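Local coordinates for protein putative chorismate mutase (Yersinia pestis biovar Microtus str. 91001, PDB 2GBB) that catalyses the Claisen rearrangement of chorismate to prephenate as a secreted, all-helical chorismate mutase, at residues L53-A64 with A145-K156. Sequence-based numbering, arbitrary orientation.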
# COMPACT_ATOMS: atom_id res chain seq x y z
N LEU A 53 -7.22 -9.29 -32.14
CA LEU A 53 -8.06 -9.23 -30.96
C LEU A 53 -8.99 -8.04 -31.09
O LEU A 53 -8.66 -7.05 -31.74
CB LEU A 53 -7.21 -9.14 -29.68
CG LEU A 53 -6.35 -10.40 -29.40
CD1 LEU A 53 -5.32 -10.20 -28.27
CD2 LEU A 53 -7.22 -11.64 -29.10
N ASN A 54 -10.17 -8.16 -30.50
CA ASN A 54 -11.03 -7.02 -30.27
C ASN A 54 -10.43 -6.03 -29.22
O ASN A 54 -10.37 -6.36 -28.04
CB ASN A 54 -12.38 -7.53 -29.80
CG ASN A 54 -13.44 -6.46 -29.75
OD1 ASN A 54 -13.23 -5.47 -28.92
ND2 ASN A 54 -14.46 -6.54 -30.44
N GLY A 55 -10.02 -4.84 -29.68
CA GLY A 55 -9.32 -3.83 -28.88
C GLY A 55 -9.98 -3.45 -27.56
O GLY A 55 -9.37 -3.53 -26.52
N GLU A 56 -11.25 -3.08 -27.62
CA GLU A 56 -12.04 -2.76 -26.43
C GLU A 56 -12.22 -3.97 -25.45
O GLU A 56 -12.24 -3.79 -24.21
CB GLU A 56 -13.41 -2.21 -26.85
CG GLU A 56 -14.12 -1.40 -25.78
CD GLU A 56 -13.98 0.11 -25.98
OE1 GLU A 56 -12.83 0.62 -25.89
OE2 GLU A 56 -15.02 0.79 -26.21
N SER A 57 -12.28 -5.21 -25.98
CA SER A 57 -12.39 -6.44 -25.13
C SER A 57 -11.15 -6.72 -24.24
O SER A 57 -11.23 -7.50 -23.29
CB SER A 57 -12.67 -7.69 -25.97
OG SER A 57 -11.48 -8.25 -26.51
N ILE A 58 -10.03 -6.09 -24.59
CA ILE A 58 -8.75 -6.18 -23.88
C ILE A 58 -8.61 -5.25 -22.65
O ILE A 58 -7.89 -5.56 -21.67
CB ILE A 58 -7.64 -5.90 -24.93
CG1 ILE A 58 -7.17 -7.24 -25.47
CG2 ILE A 58 -6.48 -5.01 -24.40
CD1 ILE A 58 -6.57 -8.14 -24.36
N LYS A 59 -9.31 -4.13 -22.68
CA LYS A 59 -9.16 -3.12 -21.63
C LYS A 59 -9.46 -3.57 -20.20
O LYS A 59 -8.70 -3.19 -19.30
CB LYS A 59 -9.91 -1.82 -21.96
CG LYS A 59 -9.75 -0.78 -20.87
CD LYS A 59 -10.27 0.57 -21.34
CE LYS A 59 -10.03 1.64 -20.22
NZ LYS A 59 -10.53 2.93 -20.86
N PRO A 60 -10.55 -4.35 -19.98
CA PRO A 60 -10.80 -4.86 -18.65
C PRO A 60 -9.62 -5.67 -18.09
O PRO A 60 -9.24 -5.49 -16.94
CB PRO A 60 -12.09 -5.70 -18.86
CG PRO A 60 -12.80 -4.91 -19.91
CD PRO A 60 -11.65 -4.77 -20.88
N LEU A 61 -9.02 -6.50 -18.93
CA LEU A 61 -7.83 -7.27 -18.55
C LEU A 61 -6.66 -6.35 -18.22
O LEU A 61 -5.98 -6.57 -17.25
CB LEU A 61 -7.37 -8.15 -19.70
CG LEU A 61 -6.67 -9.48 -19.42
CD1 LEU A 61 -5.65 -9.76 -20.52
CD2 LEU A 61 -6.15 -9.72 -17.99
N MSE A 62 -6.43 -5.34 -19.04
CA MSE A 62 -5.38 -4.38 -18.70
C MSE A 62 -5.70 -3.69 -17.38
O MSE A 62 -4.85 -3.63 -16.53
CB MSE A 62 -5.17 -3.38 -19.82
CG MSE A 62 -4.80 -4.01 -21.12
SE MSE A 62 -3.38 -5.38 -21.00
CE MSE A 62 -1.96 -4.29 -20.17
N VAL A 63 -6.93 -3.21 -17.20
CA VAL A 63 -7.39 -2.65 -15.90
C VAL A 63 -7.12 -3.62 -14.72
O VAL A 63 -6.56 -3.23 -13.71
CB VAL A 63 -8.87 -2.17 -15.95
CG1 VAL A 63 -9.44 -1.90 -14.53
CG2 VAL A 63 -9.00 -0.87 -16.81
N ALA A 64 -7.51 -4.90 -14.88
CA ALA A 64 -7.29 -5.93 -13.82
C ALA A 64 -5.80 -6.14 -13.53
O ALA A 64 -5.37 -6.28 -12.34
CB ALA A 64 -7.98 -7.28 -14.20
N ALA A 145 -9.89 -11.30 -10.19
CA ALA A 145 -10.23 -10.21 -11.11
C ALA A 145 -9.48 -10.33 -12.45
O ALA A 145 -10.01 -10.01 -13.53
CB ALA A 145 -9.97 -8.81 -10.39
N ILE A 146 -8.27 -10.84 -12.41
CA ILE A 146 -7.51 -10.97 -13.62
C ILE A 146 -8.10 -12.11 -14.45
O ILE A 146 -8.21 -11.99 -15.69
CB ILE A 146 -6.05 -11.27 -13.35
CG1 ILE A 146 -5.36 -10.01 -12.85
CG2 ILE A 146 -5.37 -11.80 -14.65
CD1 ILE A 146 -3.98 -10.26 -12.44
N PHE A 147 -8.46 -13.19 -13.76
CA PHE A 147 -9.06 -14.37 -14.43
C PHE A 147 -10.39 -14.00 -15.05
O PHE A 147 -10.69 -14.39 -16.15
CB PHE A 147 -9.30 -15.53 -13.45
CG PHE A 147 -9.95 -16.75 -14.10
CD1 PHE A 147 -9.25 -17.54 -15.01
CD2 PHE A 147 -11.28 -17.09 -13.81
CE1 PHE A 147 -9.84 -18.65 -15.63
CE2 PHE A 147 -11.90 -18.21 -14.41
CZ PHE A 147 -11.19 -19.00 -15.31
N SER A 148 -11.22 -13.27 -14.34
CA SER A 148 -12.50 -13.05 -14.91
C SER A 148 -12.42 -12.13 -16.15
O SER A 148 -13.18 -12.32 -17.11
CB SER A 148 -13.51 -12.62 -13.86
OG SER A 148 -13.22 -11.32 -13.40
N THR A 149 -11.50 -11.16 -16.16
CA THR A 149 -11.37 -10.26 -17.34
C THR A 149 -10.69 -10.95 -18.51
O THR A 149 -10.94 -10.67 -19.69
CB THR A 149 -10.60 -8.96 -16.98
OG1 THR A 149 -9.40 -9.33 -16.30
CG2 THR A 149 -11.38 -8.10 -16.00
N PHE A 150 -9.77 -11.83 -18.19
CA PHE A 150 -9.07 -12.65 -19.18
C PHE A 150 -10.09 -13.39 -20.07
O PHE A 150 -9.95 -13.47 -21.30
CB PHE A 150 -8.14 -13.60 -18.42
CG PHE A 150 -7.78 -14.85 -19.15
CD1 PHE A 150 -6.74 -14.86 -20.07
CD2 PHE A 150 -8.45 -16.06 -18.85
CE1 PHE A 150 -6.39 -16.05 -20.75
CE2 PHE A 150 -8.09 -17.24 -19.50
CZ PHE A 150 -7.06 -17.23 -20.47
N ASN A 151 -11.14 -13.89 -19.43
CA ASN A 151 -12.22 -14.58 -20.14
C ASN A 151 -13.14 -13.69 -20.94
O ASN A 151 -13.96 -14.18 -21.74
CB ASN A 151 -13.02 -15.45 -19.15
CG ASN A 151 -12.28 -16.73 -18.78
OD1 ASN A 151 -11.68 -17.37 -19.64
ND2 ASN A 151 -12.28 -17.09 -17.51
N GLN A 152 -12.99 -12.38 -20.73
CA GLN A 152 -13.76 -11.37 -21.49
C GLN A 152 -13.06 -11.00 -22.79
O GLN A 152 -13.68 -10.41 -23.67
CB GLN A 152 -14.00 -10.10 -20.64
CG GLN A 152 -14.92 -10.30 -19.42
CD GLN A 152 -16.26 -10.85 -19.80
OE1 GLN A 152 -16.73 -11.85 -19.23
NE2 GLN A 152 -16.89 -10.23 -20.79
N VAL A 153 -11.78 -11.37 -22.93
CA VAL A 153 -11.05 -11.04 -24.15
C VAL A 153 -11.52 -11.89 -25.35
O VAL A 153 -11.55 -13.12 -25.27
CB VAL A 153 -9.51 -11.27 -24.00
CG1 VAL A 153 -8.78 -10.91 -25.31
CG2 VAL A 153 -8.92 -10.54 -22.79
N LYS A 154 -11.83 -11.24 -26.48
CA LYS A 154 -12.37 -11.94 -27.67
C LYS A 154 -11.54 -11.61 -28.89
O LYS A 154 -10.94 -10.54 -28.98
CB LYS A 154 -13.83 -11.52 -27.97
CG LYS A 154 -14.82 -11.43 -26.78
CD LYS A 154 -15.21 -12.80 -26.23
CE LYS A 154 -16.06 -12.65 -24.97
NZ LYS A 154 -15.96 -13.87 -24.09
N LEU A 155 -11.57 -12.50 -29.86
CA LEU A 155 -11.11 -12.21 -31.21
C LEU A 155 -11.98 -11.18 -31.93
O LEU A 155 -13.14 -10.99 -31.58
CB LEU A 155 -11.13 -13.49 -32.04
CG LEU A 155 -10.20 -14.62 -31.58
CD1 LEU A 155 -10.77 -15.93 -32.16
CD2 LEU A 155 -8.74 -14.37 -32.02
N LYS A 156 -11.38 -10.53 -32.91
CA LYS A 156 -12.08 -9.67 -33.90
C LYS A 156 -11.10 -8.86 -34.72
O LYS A 156 -11.36 -8.51 -35.87
CB LYS A 156 -13.11 -8.73 -33.27
CG LYS A 156 -14.59 -8.99 -33.77
CD LYS A 156 -14.90 -8.35 -35.14
CE LYS A 156 -14.74 -9.34 -36.32
NZ LYS A 156 -15.81 -10.43 -36.44
OXT LYS A 156 -10.01 -8.53 -34.27
O HOH W 1 -10.98 -8.15 -20.78
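In this all-helical chorismate mutase the C-terminal tail is pinned to the N-cap of helix 55-82, and the last helix, 140-150, packs antiparallel against the same helix; the axes of segments 55-64 and 145-150 approach to 8.2 Å, their N-to-C directions 174° apart. Asn54 N donates to Lys154 O (2.9 Å) at a single bridge between the backbones of Leu53 and Leu155. Lys154 N donates to Ser57 OG (3.0 Å), with an N-H...O angle of 177°. A chi1 of 84° turns that hydroxyl back over its own backbone, where it gives its proton to a lone pair of Asn54 O, while Asn54 OD1 caps Ser57 N; one serine thus joins tail and cap. Where the helix is kinked at Pro60 and Leu61, whose N atoms make no bond to the preceding turn, a water donates to Ser57 O and Thr149 O and weakly accepts from Leu61 N. Thr149 sits against this helix, with OG1 3.3 Å from Ala64 CB and CG2 3.5 Å from Pro60 O. Both methyls of Val153 press on Ile58 CD1 (3.7 Å from CG1), and CG2 also meets Leu61 CD1. Leu61 CD2 reaches Ile146 CG2. Beyond this apolar seam, Ile58 and Leu61 continue onto Leu108 and Ile111 of helix 93-117, Leu53 packs on Ala48 of helix 34-50, and Ile146 touches Phe129 of helix 126-132.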